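Local coordinates for enoyl-CoA hydratase/isomerase (Shewanella pealeana, PDB 4KPK), which probably acts on acyl-CoA thioesters as an isomerase or hydratase of the crotonase-like family, its precise reaction being unsettled, at residues V53-D58 with K90-N95; H39-T44 with E65-E70; K94-G99 with T139-A144; I158-E163 with D220-A225; G48-V53 with Q85-K90. One frame throughout, in Å; residues are numbered along the deposited sequence.

Contact 1 (V53-D58 with K90-N95)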
# COMPACT_ATOMS: atom_id res chain seq x y z
N VAL A 53 14.62 -19.86 -18.13
CA VAL A 53 13.98 -21.04 -17.62
C VAL A 53 14.86 -21.77 -16.58
O VAL A 53 15.95 -22.23 -16.91
CB VAL A 53 13.58 -22.02 -18.74
CG1 VAL A 53 12.84 -23.23 -18.14
CG2 VAL A 53 12.71 -21.33 -19.79
N LEU A 54 14.31 -21.94 -15.37
CA LEU A 54 14.97 -22.66 -14.30
C LEU A 54 14.83 -24.10 -14.67
O LEU A 54 13.67 -24.69 -14.87
CB LEU A 54 14.39 -22.35 -12.91
CG LEU A 54 14.71 -20.97 -12.34
CD1 LEU A 54 14.29 -19.88 -13.30
CD2 LEU A 54 14.07 -20.73 -10.97
N ASP A 55 16.03 -24.64 -14.86
CA ASP A 55 16.23 -25.95 -15.51
C ASP A 55 17.15 -26.83 -14.68
O ASP A 55 18.01 -27.52 -15.18
CB ASP A 55 16.81 -25.78 -16.95
CG ASP A 55 16.75 -27.07 -17.77
OD1 ASP A 55 15.72 -27.82 -17.64
OD2 ASP A 55 17.71 -27.35 -18.51
N ARG A 56 16.92 -26.82 -13.39
CA ARG A 56 17.63 -27.70 -12.50
C ARG A 56 16.61 -28.54 -11.71
O ARG A 56 16.73 -28.66 -10.50
CB ARG A 56 18.47 -26.84 -11.56
CG ARG A 56 19.58 -27.56 -10.88
CD ARG A 56 20.15 -26.66 -9.80
NE ARG A 56 21.11 -27.42 -9.07
CZ ARG A 56 21.51 -27.17 -7.82
NH1 ARG A 56 21.04 -26.14 -7.08
NH2 ARG A 56 22.39 -28.00 -7.28
N SER A 57 15.62 -29.10 -12.39
CA SER A 57 14.55 -29.79 -11.64
C SER A 57 15.07 -30.87 -10.71
O SER A 57 14.52 -31.07 -9.61
CB SER A 57 13.40 -30.33 -12.54
OG SER A 57 13.84 -31.32 -13.47
N ASP A 58 16.14 -31.55 -11.09
CA ASP A 58 16.63 -32.70 -10.30
C ASP A 58 16.93 -32.27 -8.87
O ASP A 58 16.69 -33.08 -7.93
CB ASP A 58 17.87 -33.39 -10.94
CG ASP A 58 17.57 -34.04 -12.30
OD1 ASP A 58 16.40 -34.05 -12.73
OD2 ASP A 58 18.53 -34.53 -12.94
N LYS A 90 10.22 -18.66 -16.20
CA LYS A 90 9.47 -19.93 -16.00
C LYS A 90 10.46 -20.90 -15.40
O LYS A 90 11.67 -20.59 -15.33
CB LYS A 90 9.12 -20.58 -17.30
CG LYS A 90 8.21 -19.86 -18.19
CD LYS A 90 8.49 -20.21 -19.66
CE LYS A 90 8.63 -21.69 -19.92
NZ LYS A 90 8.31 -22.00 -21.35
N ALA A 91 10.00 -22.09 -15.10
CA ALA A 91 10.85 -23.16 -14.53
C ALA A 91 10.32 -24.54 -14.97
O ALA A 91 9.10 -24.70 -15.13
CB ALA A 91 10.78 -23.08 -13.03
N ASN A 92 11.22 -25.50 -15.15
CA ASN A 92 10.86 -26.86 -15.45
C ASN A 92 10.65 -27.63 -14.17
O ASN A 92 11.16 -27.25 -13.10
CB ASN A 92 11.88 -27.57 -16.34
CG ASN A 92 12.09 -26.84 -17.66
OD1 ASN A 92 11.17 -26.23 -18.22
ND2 ASN A 92 13.32 -26.82 -18.13
N GLY A 93 9.83 -28.69 -14.29
CA GLY A 93 9.56 -29.62 -13.16
C GLY A 93 8.33 -29.19 -12.43
O GLY A 93 7.63 -28.29 -12.87
N LYS A 94 8.07 -29.82 -11.29
CA LYS A 94 6.86 -29.58 -10.52
C LYS A 94 6.91 -28.32 -9.63
O LYS A 94 5.87 -27.86 -9.19
CB LYS A 94 6.57 -30.78 -9.61
CG LYS A 94 6.61 -32.11 -10.32
CD LYS A 94 5.33 -32.35 -11.08
CE LYS A 94 4.25 -32.80 -10.12
NZ LYS A 94 2.89 -32.58 -10.70
N ASN A 95 8.11 -27.79 -9.38
CA ASN A 95 8.33 -26.74 -8.43
C ASN A 95 9.21 -25.63 -9.01
O ASN A 95 10.24 -25.86 -9.60
CB ASN A 95 8.98 -27.31 -7.15
CG ASN A 95 8.07 -28.28 -6.38
OD1 ASN A 95 8.40 -29.45 -6.24
ND2 ASN A 95 6.90 -27.82 -5.93

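Contact 2 (H39-T44 with E65-E70). With EDO (1,2-ethanediol), chain B.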
# COMPACT_ATOMS: atom_id res chain seq x y z
N HIS A 39 24.51 -24.03 -16.94
CA HIS A 39 24.39 -25.32 -16.25
C HIS A 39 22.97 -25.53 -15.75
O HIS A 39 22.48 -26.64 -15.81
CB HIS A 39 25.36 -25.39 -15.03
CG HIS A 39 26.81 -25.12 -15.36
ND1 HIS A 39 27.63 -26.08 -15.91
CD2 HIS A 39 27.57 -24.00 -15.23
CE1 HIS A 39 28.84 -25.57 -16.10
NE2 HIS A 39 28.83 -24.31 -15.70
N TYR A 40 22.37 -24.46 -15.23
CA TYR A 40 21.14 -24.47 -14.48
C TYR A 40 19.96 -23.82 -15.14
O TYR A 40 18.78 -24.03 -14.71
CB TYR A 40 21.33 -23.76 -13.16
CG TYR A 40 22.28 -24.40 -12.19
CD1 TYR A 40 22.76 -25.71 -12.35
CD2 TYR A 40 22.63 -23.72 -11.07
CE1 TYR A 40 23.60 -26.27 -11.40
CE2 TYR A 40 23.44 -24.29 -10.13
CZ TYR A 40 23.93 -25.54 -10.29
OH TYR A 40 24.74 -26.02 -9.30
N LEU A 41 20.23 -23.06 -16.18
CA LEU A 41 19.18 -22.35 -16.90
C LEU A 41 19.13 -22.80 -18.36
O LEU A 41 20.13 -23.26 -18.89
CB LEU A 41 19.46 -20.84 -16.87
CG LEU A 41 19.52 -20.16 -15.51
CD1 LEU A 41 19.98 -18.69 -15.61
CD2 LEU A 41 18.16 -20.28 -14.86
N SER A 42 17.96 -22.61 -18.99
CA SER A 42 17.81 -22.51 -20.45
C SER A 42 17.45 -21.11 -20.79
O SER A 42 16.86 -20.37 -19.98
CB SER A 42 16.62 -23.34 -21.01
OG SER A 42 16.75 -24.70 -20.70
N CYS A 43 17.68 -20.77 -22.05
CA CYS A 43 17.21 -19.50 -22.51
C CYS A 43 16.95 -19.59 -23.97
O CYS A 43 17.70 -20.25 -24.69
CB CYS A 43 18.23 -18.39 -22.14
SG CYS A 43 19.90 -18.64 -22.73
N THR A 44 15.85 -18.98 -24.41
CA THR A 44 15.45 -19.00 -25.82
C THR A 44 14.89 -17.67 -26.22
O THR A 44 14.48 -16.87 -25.36
CB THR A 44 14.36 -20.11 -26.11
OG1 THR A 44 13.19 -19.83 -25.33
CG2 THR A 44 14.89 -21.42 -25.74
N GLU A 65 25.06 -20.21 -5.70
CA GLU A 65 25.87 -19.12 -6.32
C GLU A 65 25.92 -19.17 -7.86
O GLU A 65 25.94 -18.17 -8.59
CB GLU A 65 27.28 -19.09 -5.67
CG GLU A 65 28.25 -20.19 -6.10
CD GLU A 65 28.00 -21.65 -5.62
OE1 GLU A 65 27.00 -22.05 -4.97
OE2 GLU A 65 28.88 -22.45 -5.95
N VAL A 66 25.92 -20.36 -8.36
CA VAL A 66 25.93 -20.57 -9.77
C VAL A 66 24.58 -20.13 -10.41
O VAL A 66 24.61 -19.39 -11.35
CB VAL A 66 26.28 -22.05 -10.09
CG1 VAL A 66 26.05 -22.37 -11.57
CG2 VAL A 66 27.72 -22.38 -9.69
N MSE A 67 23.44 -20.62 -9.91
CA MSE A 67 22.11 -20.16 -10.35
C MSE A 67 22.01 -18.66 -10.34
O MSE A 67 21.53 -18.08 -11.29
CB MSE A 67 21.04 -20.66 -9.42
CG MSE A 67 19.63 -20.17 -9.74
SE MSE A 67 18.71 -21.62 -10.74
CE MSE A 67 18.50 -22.90 -9.30
N ILE A 68 22.41 -18.05 -9.23
CA ILE A 68 22.37 -16.59 -9.06
C ILE A 68 23.13 -15.97 -10.22
O ILE A 68 22.60 -15.12 -10.94
CB ILE A 68 23.01 -16.11 -7.72
CG1 ILE A 68 22.25 -16.62 -6.48
CG2 ILE A 68 23.14 -14.61 -7.66
CD1 ILE A 68 20.77 -16.59 -6.63
N SER A 69 24.34 -16.46 -10.46
CA SER A 69 25.21 -15.83 -11.46
C SER A 69 24.72 -16.05 -12.87
O SER A 69 24.74 -15.14 -13.74
CB SER A 69 26.66 -16.31 -11.30
OG SER A 69 27.31 -16.31 -12.55
N GLU A 70 24.24 -17.27 -13.12
CA GLU A 70 23.67 -17.55 -14.43
C GLU A 70 22.47 -16.64 -14.72
O GLU A 70 22.29 -16.18 -15.83
CB GLU A 70 23.31 -19.03 -14.52
CG GLU A 70 24.56 -19.90 -14.51
CD GLU A 70 24.36 -21.30 -15.04
OE1 GLU A 70 23.21 -21.80 -15.10
OE2 GLU A 70 25.37 -21.92 -15.36
C1 EDO B . 20.86 -25.80 -20.02
O1 EDO B . 21.63 -24.60 -20.03
C2 EDO B . 19.64 -25.45 -20.85
O2 EDO B . 19.29 -26.50 -21.73

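Contact 3 (K94-G99 with T139-A144)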
# COMPACT_ATOMS: atom_id res chain seq x y z
N LYS A 94 8.07 -29.82 -11.29
CA LYS A 94 6.86 -29.58 -10.52
C LYS A 94 6.91 -28.32 -9.63
O LYS A 94 5.87 -27.86 -9.19
CB LYS A 94 6.57 -30.78 -9.61
CG LYS A 94 6.61 -32.11 -10.32
CD LYS A 94 5.33 -32.35 -11.08
CE LYS A 94 4.25 -32.80 -10.12
NZ LYS A 94 2.89 -32.58 -10.70
N ASN A 95 8.11 -27.79 -9.38
CA ASN A 95 8.33 -26.74 -8.43
C ASN A 95 9.21 -25.63 -9.01
O ASN A 95 10.24 -25.86 -9.60
CB ASN A 95 8.98 -27.31 -7.15
CG ASN A 95 8.07 -28.28 -6.38
OD1 ASN A 95 8.40 -29.45 -6.24
ND2 ASN A 95 6.90 -27.82 -5.93
N PHE A 96 8.81 -24.40 -8.76
CA PHE A 96 9.49 -23.25 -9.31
C PHE A 96 10.94 -23.09 -8.68
O PHE A 96 11.90 -23.13 -9.40
CB PHE A 96 8.59 -22.00 -9.12
CG PHE A 96 9.18 -20.75 -9.72
CD1 PHE A 96 8.94 -20.43 -11.05
CD2 PHE A 96 10.01 -19.91 -8.94
CE1 PHE A 96 9.48 -19.30 -11.63
CE2 PHE A 96 10.57 -18.77 -9.51
CZ PHE A 96 10.29 -18.44 -10.85
N SER A 97 11.06 -22.99 -7.35
CA SER A 97 12.33 -23.21 -6.64
C SER A 97 11.96 -23.64 -5.25
O SER A 97 11.11 -23.01 -4.62
CB SER A 97 13.20 -21.90 -6.56
OG SER A 97 14.39 -22.09 -5.76
N ALA A 98 12.53 -24.74 -4.75
CA ALA A 98 12.42 -25.04 -3.33
C ALA A 98 13.31 -24.07 -2.50
O ALA A 98 13.44 -24.26 -1.31
CB ALA A 98 12.80 -26.48 -3.02
N GLY A 99 13.87 -23.02 -3.10
CA GLY A 99 14.56 -22.01 -2.33
C GLY A 99 16.01 -22.42 -2.32
O GLY A 99 16.54 -22.83 -3.35
N THR A 139 6.49 -13.49 -14.82
CA THR A 139 6.88 -14.74 -14.16
C THR A 139 5.69 -15.75 -13.99
O THR A 139 4.62 -15.40 -13.51
CB THR A 139 7.58 -14.41 -12.82
OG1 THR A 139 8.74 -13.61 -13.13
CG2 THR A 139 8.05 -15.66 -12.05
N LEU A 140 5.92 -17.01 -14.40
CA LEU A 140 4.96 -18.12 -14.33
C LEU A 140 5.38 -19.16 -13.27
O LEU A 140 6.39 -19.82 -13.41
CB LEU A 140 4.90 -18.82 -15.68
CG LEU A 140 4.68 -18.01 -16.96
CD1 LEU A 140 4.57 -18.94 -18.18
CD2 LEU A 140 3.44 -17.16 -16.79
N VAL A 141 4.63 -19.27 -12.20
CA VAL A 141 5.08 -19.99 -11.02
C VAL A 141 4.21 -21.24 -10.77
O VAL A 141 3.04 -21.09 -10.55
CB VAL A 141 5.00 -19.11 -9.76
CG1 VAL A 141 5.47 -19.88 -8.53
CG2 VAL A 141 5.78 -17.80 -9.91
N GLN A 142 4.80 -22.43 -10.91
CA GLN A 142 4.15 -23.73 -10.59
C GLN A 142 4.70 -24.22 -9.25
O GLN A 142 5.89 -23.96 -8.91
CB GLN A 142 4.38 -24.76 -11.74
CG GLN A 142 5.68 -25.56 -11.75
CD GLN A 142 6.96 -24.74 -12.13
OE1 GLN A 142 6.96 -23.52 -12.17
NE2 GLN A 142 8.05 -25.45 -12.36
N GLY A 143 3.84 -24.89 -8.46
CA GLY A 143 4.18 -25.33 -7.10
C GLY A 143 5.04 -24.43 -6.18
O GLY A 143 4.82 -23.22 -6.05
N ALA A 144 6.01 -25.02 -5.52
CA ALA A 144 6.78 -24.31 -4.48
C ALA A 144 7.60 -23.22 -5.11
O ALA A 144 8.18 -23.40 -6.17
CB ALA A 144 7.69 -25.27 -3.72

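Contact 4 (I158-E163 with D220-A225)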
# COMPACT_ATOMS: atom_id res chain seq x y z
N ILE A 158 4.48 -8.85 -13.91
CA ILE A 158 3.30 -9.74 -13.94
C ILE A 158 3.74 -11.11 -13.48
O ILE A 158 4.77 -11.59 -13.92
CB ILE A 158 2.62 -9.86 -15.31
CG1 ILE A 158 1.89 -8.55 -15.68
CG2 ILE A 158 1.53 -10.92 -15.30
CD1 ILE A 158 2.41 -7.93 -16.93
N ALA A 159 2.96 -11.68 -12.55
CA ALA A 159 3.16 -13.02 -12.03
C ALA A 159 1.82 -13.83 -12.01
O ALA A 159 0.72 -13.35 -11.55
CB ALA A 159 3.74 -12.95 -10.63
N ILE A 160 1.93 -15.05 -12.52
CA ILE A 160 0.79 -16.00 -12.60
C ILE A 160 1.27 -17.27 -11.98
O ILE A 160 2.42 -17.68 -12.22
CB ILE A 160 0.44 -16.25 -14.07
CG1 ILE A 160 0.32 -14.91 -14.75
CG2 ILE A 160 -0.87 -17.03 -14.20
CD1 ILE A 160 0.29 -14.98 -16.24
N ALA A 161 0.49 -17.82 -11.08
CA ALA A 161 0.85 -19.09 -10.44
C ALA A 161 -0.27 -20.16 -10.67
O ALA A 161 -1.38 -19.76 -11.01
CB ALA A 161 1.08 -18.89 -8.97
N ASN A 162 0.05 -21.46 -10.52
CA ASN A 162 -0.98 -22.54 -10.55
C ASN A 162 -1.59 -22.68 -9.18
O ASN A 162 -1.20 -21.97 -8.25
CB ASN A 162 -0.44 -23.88 -11.08
CG ASN A 162 0.56 -24.56 -10.16
OD1 ASN A 162 0.87 -24.12 -9.05
ND2 ASN A 162 1.09 -25.66 -10.65
N GLU A 163 -2.59 -23.55 -9.06
CA GLU A 163 -3.40 -23.64 -7.84
C GLU A 163 -2.66 -24.25 -6.65
O GLU A 163 -2.95 -23.92 -5.50
CB GLU A 163 -4.71 -24.42 -8.13
CG GLU A 163 -5.86 -23.52 -8.55
CD GLU A 163 -6.94 -24.27 -9.30
OE1 GLU A 163 -7.50 -25.23 -8.74
OE2 GLU A 163 -7.26 -23.89 -10.45
N ASP A 220 -3.99 -23.14 -13.65
CA ASP A 220 -3.20 -24.37 -13.92
C ASP A 220 -2.56 -24.46 -15.33
O ASP A 220 -1.63 -25.20 -15.54
CB ASP A 220 -4.06 -25.61 -13.68
CG ASP A 220 -4.24 -25.92 -12.22
OD1 ASP A 220 -3.44 -25.43 -11.37
OD2 ASP A 220 -5.19 -26.67 -11.95
N ASP A 221 -3.06 -23.71 -16.29
CA ASP A 221 -2.43 -23.70 -17.58
C ASP A 221 -1.71 -22.39 -17.66
O ASP A 221 -2.28 -21.40 -18.07
CB ASP A 221 -3.48 -23.84 -18.67
CG ASP A 221 -2.86 -24.07 -20.02
OD1 ASP A 221 -1.65 -23.73 -20.29
OD2 ASP A 221 -3.59 -24.66 -20.83
N LEU A 222 -0.44 -22.41 -17.26
CA LEU A 222 0.38 -21.20 -17.16
C LEU A 222 0.65 -20.56 -18.54
O LEU A 222 0.62 -19.33 -18.65
CB LEU A 222 1.68 -21.52 -16.40
CG LEU A 222 1.41 -21.87 -14.93
CD1 LEU A 222 2.59 -22.52 -14.20
CD2 LEU A 222 0.86 -20.67 -14.19
N ASP A 223 0.80 -21.40 -19.56
CA ASP A 223 1.02 -20.98 -20.97
C ASP A 223 -0.20 -20.27 -21.57
O ASP A 223 -0.10 -19.18 -22.07
CB ASP A 223 1.43 -22.18 -21.86
CG ASP A 223 2.90 -22.57 -21.71
OD1 ASP A 223 3.61 -22.00 -20.85
OD2 ASP A 223 3.38 -23.44 -22.47
N ALA A 224 -1.38 -20.87 -21.45
CA ALA A 224 -2.58 -20.19 -21.82
C ALA A 224 -2.75 -18.90 -21.01
O ALA A 224 -3.18 -17.89 -21.56
CB ALA A 224 -3.79 -21.10 -21.64
N ALA A 225 -2.43 -18.92 -19.72
CA ALA A 225 -2.67 -17.73 -18.90
C ALA A 225 -1.76 -16.53 -19.32
O ALA A 225 -2.17 -15.35 -19.19
CB ALA A 225 -2.50 -18.04 -17.41
O HOH W 1 0.76 -25.92 -13.76

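Contact 5 (G48-V53 with Q85-K90)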
# COMPACT_ATOMS: atom_id res chain seq x y z
N GLY A 48 9.94 -11.90 -30.36
CA GLY A 48 9.79 -10.80 -29.41
C GLY A 48 10.01 -11.19 -27.97
O GLY A 48 10.29 -10.34 -27.12
N VAL A 49 9.88 -12.48 -27.71
CA VAL A 49 9.69 -13.05 -26.39
C VAL A 49 10.92 -13.84 -26.02
O VAL A 49 11.31 -14.78 -26.70
CB VAL A 49 8.49 -14.05 -26.38
CG1 VAL A 49 8.32 -14.66 -25.01
CG2 VAL A 49 7.22 -13.35 -26.80
N ALA A 50 11.55 -13.46 -24.94
CA ALA A 50 12.72 -14.13 -24.48
C ALA A 50 12.29 -14.90 -23.29
O ALA A 50 11.41 -14.46 -22.56
CB ALA A 50 13.81 -13.12 -24.06
N GLN A 51 12.94 -16.03 -23.06
CA GLN A 51 12.60 -16.81 -21.92
C GLN A 51 13.82 -17.18 -21.18
O GLN A 51 14.79 -17.58 -21.80
CB GLN A 51 11.87 -18.12 -22.33
CG GLN A 51 10.72 -17.86 -23.26
CD GLN A 51 9.86 -19.11 -23.45
OE1 GLN A 51 9.80 -19.98 -22.59
NE2 GLN A 51 9.22 -19.21 -24.59
N MSE A 52 13.70 -17.13 -19.86
CA MSE A 52 14.71 -17.59 -18.91
C MSE A 52 14.02 -18.67 -18.12
O MSE A 52 12.99 -18.41 -17.48
CB MSE A 52 15.19 -16.49 -17.97
CG MSE A 52 16.26 -17.01 -16.99
SE MSE A 52 16.82 -15.42 -15.92
CE MSE A 52 18.03 -14.10 -16.64
N VAL A 53 14.62 -19.86 -18.13
CA VAL A 53 13.98 -21.04 -17.62
C VAL A 53 14.86 -21.77 -16.58
O VAL A 53 15.95 -22.23 -16.91
CB VAL A 53 13.58 -22.02 -18.74
CG1 VAL A 53 12.84 -23.23 -18.14
CG2 VAL A 53 12.71 -21.33 -19.79
N GLN A 85 11.59 -7.99 -26.77
CA GLN A 85 10.63 -6.98 -26.30
C GLN A 85 10.10 -7.31 -24.90
O GLN A 85 9.70 -6.44 -24.18
CB GLN A 85 9.40 -6.87 -27.22
CG GLN A 85 9.58 -6.06 -28.50
CD GLN A 85 9.76 -6.91 -29.78
OE1 GLN A 85 8.79 -7.50 -30.33
NE2 GLN A 85 11.00 -6.95 -30.27
N ILE A 86 10.01 -8.60 -24.57
CA ILE A 86 9.43 -9.08 -23.35
C ILE A 86 10.39 -10.15 -22.85
O ILE A 86 11.03 -10.80 -23.67
CB ILE A 86 8.07 -9.77 -23.67
CG1 ILE A 86 6.97 -8.72 -23.86
CG2 ILE A 86 7.65 -10.77 -22.61
CD1 ILE A 86 5.75 -9.33 -24.54
N LEU A 87 10.48 -10.31 -21.52
CA LEU A 87 11.21 -11.39 -20.86
C LEU A 87 10.23 -12.17 -20.01
O LEU A 87 9.59 -11.62 -19.11
CB LEU A 87 12.31 -10.87 -19.91
CG LEU A 87 12.98 -12.03 -19.15
CD1 LEU A 87 13.70 -13.01 -20.08
CD2 LEU A 87 13.87 -11.56 -18.04
N LEU A 88 10.13 -13.46 -20.30
CA LEU A 88 9.30 -14.39 -19.59
C LEU A 88 10.22 -15.27 -18.71
O LEU A 88 11.19 -15.86 -19.20
CB LEU A 88 8.54 -15.22 -20.65
CG LEU A 88 7.26 -15.90 -20.21
CD1 LEU A 88 6.57 -16.66 -21.34
CD2 LEU A 88 7.61 -16.86 -19.11
N LEU A 89 9.93 -15.33 -17.40
CA LEU A 89 10.60 -16.27 -16.49
C LEU A 89 9.68 -17.44 -16.11
O LEU A 89 8.54 -17.21 -15.69
CB LEU A 89 11.02 -15.65 -15.16
CG LEU A 89 12.04 -14.53 -15.08
CD1 LEU A 89 11.47 -13.25 -15.74
CD2 LEU A 89 12.38 -14.29 -13.60
N LYS A 90 10.22 -18.66 -16.20
CA LYS A 90 9.47 -19.93 -16.00
C LYS A 90 10.46 -20.90 -15.40
O LYS A 90 11.67 -20.59 -15.33
CB LYS A 90 9.12 -20.58 -17.30
CG LYS A 90 8.21 -19.86 -18.19
CD LYS A 90 8.49 -20.21 -19.66
CE LYS A 90 8.63 -21.69 -19.92
NZ LYS A 90 8.31 -22.00 -21.35

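Contact 1 (V53-D58 with K90-N95)
Asn92 ND2 donates to Asp55 OD1 at 2.6 Å, a hydrogen bond bent to 147° at the proton. The carboxylate oxygen sits in the plane of the amide, yet the donor comes at it from above the carboxylate, because the two flat groups stand 86° apart. Asp55 reaches this place by turning CG anti to its own backbone N (chi1 -167°). The backbone N of Asn92 donates to Leu54 O in a bond that is short (2.6 Å) and nearly straight. On the other side of its amide, Asn92 OD1 meets the methyl CG1 of Val53 at 3.4 Å, the two side chains crossing at about a right angle. Each segment begins with the last two residues of a strand of the beta-alpha-beta unit made by strand 49-54, helix 65-80 and strand 86-91, and beyond them the parallel pair runs out into loops. The last bridges join Val53 to Lys90 and Leu54 to Ala91, with Leu54 N donating to Lys90 O (3.0 Å). Leu54 CB and Ala91 CB touch at 3.7 Å on one face of the sheet; on the face of Val53, its CG2 rests against Lys90 CE, 4.1 Å off. Beyond the strands, Ser57 CB approaches Gly93 CA to 4.0 Å, and Asn61 ND2 takes up Asn92 O.

Contact 2 (H39-T44 with E65-E70)
The Tyr40 ring meets the first turn of helix 65-80 with one face and one edge: Val66 CG1 lies over the face, 4.0 Å from the centroid in a CH-pi contact, while Met67 N and CA lie at the edge, near the ring plane. Val66 places that methyl by holding CG1 anti to its backbone N (chi1 169°). The His39 imidazole offers its edge to Glu70, CD2 coming within 3.0 Å of OE2, and ring and carboxylate are nearly coplanar, 11° apart. That carboxylate holds the turn leading into strand 41-46 with two hydrogen bonds. His39 N donates to OE2 of Glu70 at 2.8 Å on the syn side, almost straight at 175°. Tyr40 N donates to OE1 of Glu70, also at 2.8 Å and on its syn lone pair, so both oxygens are used and the buried group is kept from rotating. Deeper in, Leu41 runs past Glu70 in the opposite direction, its CD1 3.5 Å from Glu70 CB, and Leu41 CD2 approaches the selenium of Met67 at 4.4 Å; position 67 is a selenomethionine. The phenol OH of Tyr40 is hydrogen-bonded to Asp64 just before the helix, and Arg56 makes a cation-pi contact with the ring. The whole is a helix packed against the outermost strand 41-46 of the mixed sheet, with a helix glutamate gripping consecutive backbone N-H groups at the strand's entrance, in the crotonase-like fold.

Contact 3 (K94-G99 with T139-A144)
Phe96 carries the tight part of this contact, its ring packed against Thr139, Val141 and Gln142, whereas Lys94 lies at the exposed end and meets the other segment through its backbone. With CG anti to the backbone N (chi1 -177°), the Phe96 ring has Val141 CG2 over one face, offset toward the rim, and Gln142 OE1 at its edge. Thr139 CG2 reaches Phe96 CZ at 3.8 Å, and Val141 CG1 touches Phe96 CB at the same distance. At the backbone, Ala144 O accepts from Ser97 N (3.1 Å); Phe96 N makes weak bonds to both Ala144 O and Gln142 O. Toward the outer end, Gln142 CG lies 3.4 Å from Lys94 O, and the Gln142 amide, nearly perpendicular to the Phe96 ring, turns NE2 to Gly93 O in a hydrogen bond. An alanine in place of Gln142 is likely to leave Gly93 O without this donor and open a gap beside the Phe96 edge. Ser97 OG accepts from Gly99 N, an ST turn that shapes the loop before helix 102-109. The loop thus crosses the end of strand 137-141, with Phe96 touching Ala91 of strand 86-91 and Ala149 of helix 148-155.

Contact 4 (I158-E163 with D220-A225)
Asp220, Leu222 and Ile160 carry this contact, a polar grip at the strand's end and an apolar one farther back. Asp220 OD1 accepts from Glu163 N at 3.1 Å, a straight bond (174°) that enters nearly along the C-O axis of the carboxylate. The same oxygen rests 3.4 Å from Asn162 CB. The other carboxylate oxygen, Asp220 OD2, faces Glu163 OE2 at 3.8 Å; the carboxylate planes are only 20° apart, and the two like charges at this exposed end of the contact would probably disfavour each other. A water accepts from the side-chain ND2 of Asn162 and donates to the backbone O of Asp220, while Asn162 OD1 is taken by Gly143 N. Leu222, the first residue of helix 222-235, uses its branch CD2: this methyl sits 3.7 Å from Ala161 C, lying against the backbone where the strand ends. The Ile160 side chain slides past that of Leu222 in the opposite direction, CG2 of Ile160 being 4.0 Å from CD2 of Leu222. Held anti to the backbone N, Ile160 CG2 also meets Ala225 CB at 3.7 Å, one turn farther along the helix. Asp221 caps the helix at its N-cap position, OD1 accepting from Ala224 N. Helix 222-235 packs on strand 158-161, which lies between strands 137-141 and 217-218; Phe229 of the helix continues the packing on Ile160, and Arg192 and Arg196 of a neighbouring subunit reach the strand at Ala159 and Ile158.

Contact 5 (G48-V53 with Q85-K90)
Strands 49-53 and 86-90 run parallel in register, their axes 4.6 Å apart at closest and their directions 26° apart, tied by backbone hydrogen bonds from Ala50 N to Ile86 O through to Lys90 N to Met52 O. At the entry, Gly48 O accepts from both Gln85 N (2.7 Å) and Ile86 N (3.1 Å). Lys90 closes the other end with its side chain: bent at chi3 (47°), it brings NZ to 2.8 Å from Gln51 OE1, the donor tilted only 15° from the amide's carbonyl plane. Gln51 meets it with an extended chain, and its OE1 also lies 3.2 Å from Lys90 CD. A leucine replacing Lys90 would probably leave Gln51 OE1 without this donor and its amide freer to turn. On the same face, Val49 CG1 approaches Leu88 CB at 4.4 Å. Across the sheet, Leu87 CD1 lies 4.0 Å from Ala50 CB and also touches Met52, a selenomethionine, at CB. Helix 65-80 covers this face through Leu75 and Phe78, while helix 222-235 meets Val49 and Ile86 on the other. The face of Ala50, Met52, Leu87 and Leu89 is thus wholly apolar; the other mixes Val49, Ile86 and Leu88 with the Gln51-Lys90 bond, a polar pair tolerated where that face is partly exposed.

Overall arrangement
All five contacts reach one mixed sheet, whose strands run 41-46, 49-54, 86-91, 137-141, 158-161 and 217-218. Contacts 1 and 5 share Val53 and Lys90 and follow one strand pair, their centres about 15 Å apart. Contact 2 adjoins both through strand 41-46: Ser42 N lies 2.9 Å from Val53 O, probably a hydrogen bond. Contact 3 centres about 7 Å from contact 1 and shares Lys94 and Asn95 with it. It meets contact 4 through strands 137-141 and 158-161, with Val141 N 2.7 Å from Ile160 O. Contacts 2 and 4 are farthest apart, about 22 Å between centres. A 1,2-ethanediol, probably from the crystallisation liquor, lies about 4 Å from the Asp55 side chain of contact 1 and beside strand 41-46 of contact 2.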